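PDB 6WXU: dual oxidase maturation factor 1 from Mus musculus, which is probably required for the maturation of the oxidase DUOX1 and its transport from the endoplasmic reticulum to the plasma membrane. Local coordinates for residues B[25-30]-B[67-72]; B[103-108]-B[178-183]. One frame throughout, in Å; residues are numbered along the deposited sequence.

Contact 1: residues B[25-30]-B[67-72]. With PLC (diundecyl phosphatidyl choline), chain O.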
ATOM      1  N   ALA B  25      11.710  26.576  10.713  1.00 62.91           N
ATOM      2  CA  ALA B  25      10.967  27.708  11.246  1.00 62.91           C
ATOM      3  C   ALA B  25      10.612  27.496  12.707  1.00 62.91           C
ATOM      4  O   ALA B  25      10.588  28.456  13.484  1.00 62.91           O
ATOM      5  CB  ALA B  25       9.705  27.943  10.422  1.00 62.91           C
ATOM      6  N   VAL B  26      10.344  26.250  13.102  1.00 64.28           N
ATOM      7  CA  VAL B  26      10.063  25.962  14.505  1.00 64.28           C
ATOM      8  C   VAL B  26      11.256  26.336  15.374  1.00 64.28           C
ATOM      9  O   VAL B  26      11.112  26.998  16.408  1.00 64.28           O
ATOM     10  CB  VAL B  26       9.680  24.482  14.680  1.00 64.28           C
ATOM     11  CG1 VAL B  26       9.624  24.127  16.144  1.00 64.28           C
ATOM     12  CG2 VAL B  26       8.348  24.213  14.027  1.00 64.28           C
ATOM     13  N   ILE B  27      12.456  25.930  14.958  1.00 63.90           N
ATOM     14  CA  ILE B  27      13.658  26.217  15.734  1.00 63.90           C
ATOM     15  C   ILE B  27      13.910  27.716  15.803  1.00 63.90           C
ATOM     16  O   ILE B  27      14.222  28.263  16.870  1.00 63.90           O
ATOM     17  CB  ILE B  27      14.859  25.468  15.133  1.00 63.90           C
ATOM     18  CG1 ILE B  27      14.650  23.961  15.259  1.00 63.90           C
ATOM     19  CG2 ILE B  27      16.139  25.896  15.802  1.00 63.90           C
ATOM     20  CD1 ILE B  27      15.680  23.149  14.540  1.00 63.90           C
ATOM     21  N   ILE B  28      13.773  28.405  14.669  1.00 65.83           N
ATOM     22  CA  ILE B  28      14.025  29.842  14.650  1.00 65.83           C
ATOM     23  C   ILE B  28      13.048  30.571  15.564  1.00 65.83           C
ATOM     24  O   ILE B  28      13.439  31.466  16.321  1.00 65.83           O
ATOM     25  CB  ILE B  28      13.959  30.378  13.211  1.00 65.83           C
ATOM     26  CG1 ILE B  28      15.054  29.743  12.360  1.00 65.83           C
ATOM     27  CG2 ILE B  28      14.102  31.885  13.202  1.00 65.83           C
ATOM     28  CD1 ILE B  28      15.053  30.224  10.936  1.00 65.83           C
ATOM     29  N   THR B  29      11.768  30.195  15.522  1.00 67.21           N
ATOM     30  CA  THR B  29      10.784  30.873  16.361  1.00 67.21           C
ATOM     31  C   THR B  29      11.014  30.580  17.837  1.00 67.21           C
ATOM     32  O   THR B  29      10.866  31.472  18.678  1.00 67.21           O
ATOM     33  CB  THR B  29       9.368  30.472  15.961  1.00 67.21           C
ATOM     34  OG1 THR B  29       9.253  29.045  15.976  1.00 67.21           O
ATOM     35  CG2 THR B  29       9.040  30.993  14.576  1.00 67.21           C
ATOM     36  N   ILE B  30      11.379  29.341  18.172  1.00 67.92           N
ATOM     37  CA  ILE B  30      11.618  28.992  19.571  1.00 67.92           C
ATOM     38  C   ILE B  30      12.755  29.827  20.141  1.00 67.92           C
ATOM     39  O   ILE B  30      12.637  30.421  21.221  1.00 67.92           O
ATOM     40  CB  ILE B  30      11.909  27.489  19.708  1.00 67.92           C
ATOM     41  CG1 ILE B  30      10.620  26.681  19.590  1.00 67.92           C
ATOM     42  CG2 ILE B  30      12.597  27.206  21.022  1.00 67.92           C
ATOM     43  CD1 ILE B  30      10.833  25.201  19.755  1.00 67.92           C
ATOM     44  N   ILE B  67      23.484  23.516  16.664  1.00 53.85           N
ATOM     45  CA  ILE B  67      23.649  22.069  16.793  1.00 53.85           C
ATOM     46  C   ILE B  67      22.366  21.339  16.431  1.00 53.85           C
ATOM     47  O   ILE B  67      22.404  20.222  15.905  1.00 53.85           O
ATOM     48  CB  ILE B  67      24.103  21.703  18.217  1.00 53.85           C
ATOM     49  CG1 ILE B  67      25.444  22.348  18.537  1.00 53.85           C
ATOM     50  CG2 ILE B  67      24.210  20.208  18.373  1.00 53.85           C
ATOM     51  CD1 ILE B  67      25.849  22.177  19.972  1.00 53.85           C
ATOM     52  N   LEU B  68      21.218  21.953  16.687  1.00 52.72           N
ATOM     53  CA  LEU B  68      19.939  21.302  16.449  1.00 52.72           C
ATOM     54  C   LEU B  68      19.418  21.530  15.041  1.00 52.72           C
ATOM     55  O   LEU B  68      18.730  20.662  14.497  1.00 52.72           O
ATOM     56  CB  LEU B  68      18.910  21.797  17.465  1.00 52.72           C
ATOM     57  CG  LEU B  68      17.744  20.880  17.806  1.00 52.72           C
ATOM     58  CD1 LEU B  68      18.249  19.571  18.364  1.00 52.72           C
ATOM     59  CD2 LEU B  68      16.846  21.568  18.801  1.00 52.72           C
ATOM     60  N   ALA B  69      19.726  22.677  14.436  1.00 50.17           N
ATOM     61  CA  ALA B  69      19.248  22.965  13.090  1.00 50.17           C
ATOM     62  C   ALA B  69      20.098  22.293  12.028  1.00 50.17           C
ATOM     63  O   ALA B  69      19.588  21.940  10.963  1.00 50.17           O
ATOM     64  CB  ALA B  69      19.222  24.472  12.852  1.00 50.17           C
ATOM     65  N   VAL B  70      21.391  22.120  12.296  1.00 47.78           N
ATOM     66  CA  VAL B  70      22.268  21.444  11.351  1.00 47.78           C
ATOM     67  C   VAL B  70      21.922  19.966  11.255  1.00 47.78           C
ATOM     68  O   VAL B  70      22.100  19.346  10.203  1.00 47.78           O
ATOM     69  CB  VAL B  70      23.730  21.676  11.767  1.00 47.78           C
ATOM     70  CG1 VAL B  70      24.517  20.400  11.715  1.00 47.78           C
ATOM     71  CG2 VAL B  70      24.357  22.726  10.886  1.00 47.78           C
ATOM     72  N   ASN B  71      21.401  19.383  12.332  1.00 49.65           N
ATOM     73  CA  ASN B  71      21.051  17.968  12.314  1.00 49.65           C
ATOM     74  C   ASN B  71      19.921  17.696  11.331  1.00 49.65           C
ATOM     75  O   ASN B  71      20.002  16.771  10.516  1.00 49.65           O
ATOM     76  CB  ASN B  71      20.670  17.518  13.723  1.00 49.65           C
ATOM     77  CG  ASN B  71      20.613  16.020  13.861  1.00 49.65           C
ATOM     78  OD1 ASN B  71      20.045  15.326  13.025  1.00 49.65           O
ATOM     79  ND2 ASN B  71      21.204  15.509  14.927  1.00 49.65           N
ATOM     80  N   PHE B  72      18.857  18.486  11.394  1.00 49.51           N
ATOM     81  CA  PHE B  72      17.706  18.300  10.525  1.00 49.51           C
ATOM     82  C   PHE B  72      17.855  19.000   9.185  1.00 49.51           C
ATOM     83  O   PHE B  72      16.960  18.894   8.344  1.00 49.51           O
ATOM     84  CB  PHE B  72      16.438  18.792  11.223  1.00 49.51           C
ATOM     85  CG  PHE B  72      16.181  18.125  12.534  1.00 49.51           C
ATOM     86  CD1 PHE B  72      15.785  16.806  12.584  1.00 49.51           C
ATOM     87  CD2 PHE B  72      16.338  18.814  13.719  1.00 49.51           C
ATOM     88  CE1 PHE B  72      15.552  16.187  13.786  1.00 49.51           C
ATOM     89  CE2 PHE B  72      16.105  18.200  14.923  1.00 49.51           C
ATOM     90  CZ  PHE B  72      15.711  16.885  14.956  1.00 49.51           C
TER
HETATM   91  C1  PLC O 414       4.102  20.087  10.592  1.00 20.00           C
HETATM   92  C2  PLC O 414       4.817  20.511  11.855  1.00 20.00           C
HETATM   93  C3  PLC O 414       6.102  19.755  11.991  1.00 20.00           C
HETATM   94  C4  PLC O 414       6.780  17.325   7.665  1.00 20.00           C
HETATM   95  C5  PLC O 414       8.086  17.767   8.339  1.00 20.00           C
HETATM   96  C6  PLC O 414       8.687  19.544   6.770  1.00 20.00           C
HETATM   97  C7  PLC O 414      10.355  18.521   7.996  1.00 20.00           C
HETATM   98  C8  PLC O 414       9.281  17.245   6.297  1.00 20.00           C
HETATM   99  C'  PLC O 414       4.577  22.768  12.758  1.00 20.00           C
HETATM  100  C1' PLC O 414       4.717  24.256  12.729  1.00 20.00           C
HETATM  101  C2' PLC O 414       3.851  24.862  13.817  1.00 20.00           C
HETATM  102  C3' PLC O 414       4.485  25.957  14.670  1.00 20.00           C
HETATM  103  C4' PLC O 414       4.936  25.498  16.056  1.00 20.00           C
HETATM  104  C5' PLC O 414       5.007  26.769  16.864  1.00 20.00           C
HETATM  105  C6' PLC O 414       6.120  26.857  17.869  1.00 20.00           C
HETATM  106  C7' PLC O 414       6.509  28.325  17.945  1.00 20.00           C
HETATM  107  C8' PLC O 414       6.851  28.855  19.335  1.00 20.00           C
HETATM  108  C9' PLC O 414       5.713  29.616  20.004  1.00 20.00           C
HETATM  109  CA' PLC O 414       5.747  31.114  19.853  1.00 20.00           C
HETATM  110  CB' PLC O 414       4.754  31.747  20.780  1.00 20.00           C
HETATM  111  CB  PLC O 414       8.026  19.850  13.510  1.00 20.00           C
HETATM  112  C1B PLC O 414       8.581  20.260  14.839  1.00 20.00           C
HETATM  113  C2B PLC O 414       9.836  19.489  15.179  1.00 20.00           C
HETATM  114  C3B PLC O 414      10.695  20.330  16.101  1.00 20.00           C
HETATM  115  C4B PLC O 414      11.923  19.554  16.499  1.00 20.00           C
HETATM  116  C5B PLC O 414      12.292  19.886  17.927  1.00 20.00           C
HETATM  117  C6B PLC O 414      12.717  21.330  17.989  1.00 20.00           C
HETATM  118  C7B PLC O 414      12.425  21.928  19.346  1.00 20.00           C
HETATM  119  C8B PLC O 414      13.239  21.254  20.426  1.00 20.00           C
HETATM  120  C9B PLC O 414      13.568  22.250  21.533  1.00 20.00           C
HETATM  121  CAA PLC O 414      14.494  21.630  22.552  1.00 20.00           C
HETATM  122  CBA PLC O 414      14.306  20.131  22.580  1.00 20.00           C
HETATM  123  O'  PLC O 414       4.022  22.246  13.656  1.00 20.00           O
HETATM  124  OB  PLC O 414       8.634  19.161  12.741  1.00 20.00           O
HETATM  125  O2  PLC O 414       5.138  21.897  11.767  1.00 20.00           O
HETATM  126  O3  PLC O 414       6.722  20.287  13.124  1.00 20.00           O
HETATM  127  O1P PLC O 414       5.389  19.774   7.807  1.00 20.00           O
HETATM  128  O2P PLC O 414       3.341  18.261   7.917  1.00 20.00           O
HETATM  129  O3P PLC O 414       4.592  18.880  10.033  1.00 20.00           O
HETATM  130  O4P PLC O 414       5.613  17.436   8.488  1.00 20.00           O
HETATM  131  N   PLC O 414       9.072  18.252   7.346  1.00 20.00           N
HETATM  132  P   PLC O 414       4.637  18.687   8.456  1.00 20.00           P
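Thr29 OG1 lies between the bound lipid and its own helix, 2.8 Å from Val26 O and 2.9 Å from Ala25 O. It comes near these carbonyls because OG1 lies between the backbone N and the carbonyl carbon (chi1 54°), close against the helix. OG1 also meets the bound lipid, 3.5 Å from PLC C7'. A polar side chain is thereby folded back onto the backbone while an acyl chain runs past it.

Val26 stands between the two acyl tails of the lipid. Val26 CG2 touches PLC C1' and C1B, and Val26 CG1 touches PLC C3B. The tail that includes C3B continues past the tip of Ile30, whose CD1 is 3.7 Å from PLC C7B. Leu68 of the other helix meets the same tail, its CD2 4.0 Å from PLC C8B.

Direct contact between the two helices is small, and Ile27 carries it. CG1 is anti to the carbonyl carbon (chi1 -65°), and the extended chain delivers CD1 to the backbone of 67-72. Ile27 CD1 lies 3.9 Å from Ala69 CA and 4.1 Å from Ala69 CB. It also touches Leu68 O and approaches the Phe72 ring obliquely.

The two segments run antiparallel, at 172°, with axes 10.3 Å apart. They belong to helices 22-41 and 50-72, both predicted to span the membrane. Thr22 adds a hydrogen bond to the lipid. Helix 50-72 also packs on helix 170-199 through Leu68, on helix 203-224 through Ile67 and on helix 249-273 through Val70.

Contact 2: residues B[103-108]-B[178-183]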
ATOM      1  N   ILE B 103      21.843  16.762  -0.201  1.00 44.40           N
ATOM      2  CA  ILE B 103      22.029  15.502   0.506  1.00 44.40           C
ATOM      3  C   ILE B 103      22.255  15.812   1.976  1.00 44.40           C
ATOM      4  O   ILE B 103      23.267  16.411   2.344  1.00 44.40           O
ATOM      5  CB  ILE B 103      23.195  14.697  -0.075  1.00 44.40           C
ATOM      6  CG1 ILE B 103      23.096  14.653  -1.594  1.00 44.40           C
ATOM      7  CG2 ILE B 103      23.189  13.294   0.470  1.00 44.40           C
ATOM      8  CD1 ILE B 103      24.295  14.055  -2.250  1.00 44.40           C
ATOM      9  N   GLY B 104      21.321  15.405   2.816  1.00 45.69           N
ATOM     10  CA  GLY B 104      21.427  15.585   4.249  1.00 45.69           C
ATOM     11  C   GLY B 104      21.996  14.369   4.938  1.00 45.69           C
ATOM     12  O   GLY B 104      22.766  13.599   4.361  1.00 45.69           O
ATOM     13  N   LEU B 105      21.613  14.189   6.197  1.00 46.01           N
ATOM     14  CA  LEU B 105      22.084  13.044   6.960  1.00 46.01           C
ATOM     15  C   LEU B 105      21.133  11.863   6.893  1.00 46.01           C
ATOM     16  O   LEU B 105      21.573  10.717   7.018  1.00 46.01           O
ATOM     17  CB  LEU B 105      22.306  13.438   8.422  1.00 46.01           C
ATOM     18  CG  LEU B 105      23.422  14.440   8.706  1.00 46.01           C
ATOM     19  CD1 LEU B 105      23.463  14.771  10.174  1.00 46.01           C
ATOM     20  CD2 LEU B 105      24.753  13.897   8.256  1.00 46.01           C
ATOM     21  N   GLY B 106      19.844  12.106   6.693  1.00 47.85           N
ATOM     22  CA  GLY B 106      18.894  11.017   6.643  1.00 47.85           C
ATOM     23  C   GLY B 106      17.975  11.078   5.447  1.00 47.85           C
ATOM     24  O   GLY B 106      16.803  10.709   5.541  1.00 47.85           O
ATOM     25  N   GLY B 107      18.486  11.545   4.323  1.00 44.20           N
ATOM     26  CA  GLY B 107      17.687  11.636   3.121  1.00 44.20           C
ATOM     27  C   GLY B 107      18.271  12.650   2.166  1.00 44.20           C
ATOM     28  O   GLY B 107      19.305  13.259   2.425  1.00 44.20           O
ATOM     29  N   VAL B 108      17.574  12.820   1.049  1.00 42.82           N
ATOM     30  CA  VAL B 108      18.001  13.719  -0.014  1.00 42.82           C
ATOM     31  C   VAL B 108      16.783  14.463  -0.539  1.00 42.82           C
ATOM     32  O   VAL B 108      15.701  13.884  -0.668  1.00 42.82           O
ATOM     33  CB  VAL B 108      18.719  12.944  -1.139  1.00 42.82           C
ATOM     34  CG1 VAL B 108      17.802  11.919  -1.754  1.00 42.82           C
ATOM     35  CG2 VAL B 108      19.230  13.881  -2.192  1.00 42.82           C
ATOM     36  N   HIS B 178      23.982   8.133   9.648  1.00 49.08           N
ATOM     37  CA  HIS B 178      23.572   7.603  10.945  1.00 49.08           C
ATOM     38  C   HIS B 178      24.552   8.008  12.038  1.00 49.08           C
ATOM     39  O   HIS B 178      24.154   8.513  13.095  1.00 49.08           O
ATOM     40  CB  HIS B 178      23.454   6.085  10.861  1.00 49.08           C
ATOM     41  CG  HIS B 178      23.037   5.441  12.142  1.00 49.08           C
ATOM     42  ND1 HIS B 178      23.487   4.198  12.526  1.00 49.08           N
ATOM     43  CD2 HIS B 178      22.208   5.861  13.125  1.00 49.08           C
ATOM     44  CE1 HIS B 178      22.956   3.882  13.693  1.00 49.08           C
ATOM     45  NE2 HIS B 178      22.177   4.874  14.078  1.00 49.08           N
ATOM     46  N   TYR B 179      25.844   7.815  11.793  1.00 50.09           N
ATOM     47  CA  TYR B 179      26.812   8.097  12.842  1.00 50.09           C
ATOM     48  C   TYR B 179      27.069   9.587  13.014  1.00 50.09           C
ATOM     49  O   TYR B 179      27.343  10.033  14.134  1.00 50.09           O
ATOM     50  CB  TYR B 179      28.106   7.343  12.570  1.00 50.09           C
ATOM     51  CG  TYR B 179      27.976   5.881  12.895  1.00 50.09           C
ATOM     52  CD1 TYR B 179      27.893   5.457  14.208  1.00 50.09           C
ATOM     53  CD2 TYR B 179      27.914   4.927  11.897  1.00 50.09           C
ATOM     54  CE1 TYR B 179      27.764   4.130  14.519  1.00 50.09           C
ATOM     55  CE2 TYR B 179      27.785   3.594  12.199  1.00 50.09           C
ATOM     56  CZ  TYR B 179      27.712   3.202  13.513  1.00 50.09           C
ATOM     57  OH  TYR B 179      27.584   1.875  13.832  1.00 50.09           O
ATOM     58  N   ALA B 180      26.961  10.377  11.946  1.00 48.83           N
ATOM     59  CA  ALA B 180      27.062  11.822  12.108  1.00 48.83           C
ATOM     60  C   ALA B 180      25.903  12.363  12.933  1.00 48.83           C
ATOM     61  O   ALA B 180      26.092  13.247  13.776  1.00 48.83           O
ATOM     62  CB  ALA B 180      27.114  12.498  10.743  1.00 48.83           C
ATOM     63  N   SER B 181      24.699  11.831  12.723  1.00 50.24           N
ATOM     64  CA  SER B 181      23.557  12.268  13.515  1.00 50.24           C
ATOM     65  C   SER B 181      23.716  11.876  14.977  1.00 50.24           C
ATOM     66  O   SER B 181      23.349  12.644  15.875  1.00 50.24           O
ATOM     67  CB  SER B 181      22.273  11.681  12.942  1.00 50.24           C
ATOM     68  OG  SER B 181      21.159  12.056  13.724  1.00 50.24           O
ATOM     69  N   ALA B 182      24.255  10.683  15.237  1.00 51.26           N
ATOM     70  CA  ALA B 182      24.502  10.275  16.615  1.00 51.26           C
ATOM     71  C   ALA B 182      25.494  11.204  17.302  1.00 51.26           C
ATOM     72  O   ALA B 182      25.279  11.621  18.448  1.00 51.26           O
ATOM     73  CB  ALA B 182      25.004   8.835  16.649  1.00 51.26           C
ATOM     74  N   MET B 183      26.592  11.538  16.621  1.00 52.42           N
ATOM     75  CA  MET B 183      27.563  12.461  17.199  1.00 52.42           C
ATOM     76  C   MET B 183      26.936  13.819  17.484  1.00 52.42           C
ATOM     77  O   MET B 183      27.248  14.453  18.498  1.00 52.42           O
ATOM     78  CB  MET B 183      28.762  12.619  16.269  1.00 52.42           C
ATOM     79  CG  MET B 183      29.597  11.368  16.095  1.00 52.42           C
ATOM     80  SD  MET B 183      30.377  10.818  17.616  1.00 52.42           S
ATOM     81  CE  MET B 183      29.347   9.420  18.036  1.00 52.42           C
TER
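Between Ile103 and Val108 the chain reverses direction and puts Leu105 against Ala180 and Ser181. Ile103 ends strand 94-103 and is still paired through its backbone with Ser77. Gly104 then starts the turn. Gly104 N donates to Gly107 O at 3.0 Å, which closes the loop across its base.

Leu105 follows and makes the side-chain contact. Its CG is anti to the carbonyl carbon (chi1 -66°), and the chain beyond is extended (chi2 177°). This places the forked end of the side chain over one face of helix 170-199. The two branches have different partners. Leu105 CD2 meets the methyl of Ala180, 3.7 Å from Ala180 CB. Leu105 CD1 lies over the backbone of the next residue, 4.1 Å from Ser181 N, and is 4.3 Å from Ser181 CB. The alanine and serine are small, consistent with the close approach: Leu105 CA is 6.8 Å from Ser181 CA. Trp76, Leu184 and Phe224 also touch Leu105, a largely apolar setting, and Leu105 O accepts a weak hydrogen bond from Trp132 NE1.

Gly106 and Gly107 carry the chain on round the turn. Gly107 has a phi of 158°, a backbone shape open to glycine. Val108 returns the chain to the sheet.

The arrangement is a beta-hairpin whose turn rests on a helix. Here it joins the predicted extracellular sheet to a helix that continues into the predicted membrane span.

In the fold
Contact 1 is partly buried and joins two neighbouring helices predicted to cross the membrane, with bound lipid touching both. Contact 2 is buried and joins a sheet turn to a third helix. They hold different elements but meet at one place: Asn71 O lies 4.0 Å from Leu105 CD1, and Asn71 OD1 is 3.5 Å from Ser181 OG, both as packing contacts. Helix 50-72 thus has 22-41 at one flank and the hairpin turn and 170-199 near Asn71. Both contacts are apolar, each resting mainly on one branched side chain. At 25-30 and 67-72 acyl chains add to the packing; at 103-108 and 178-183 protein side chains surround the leucine.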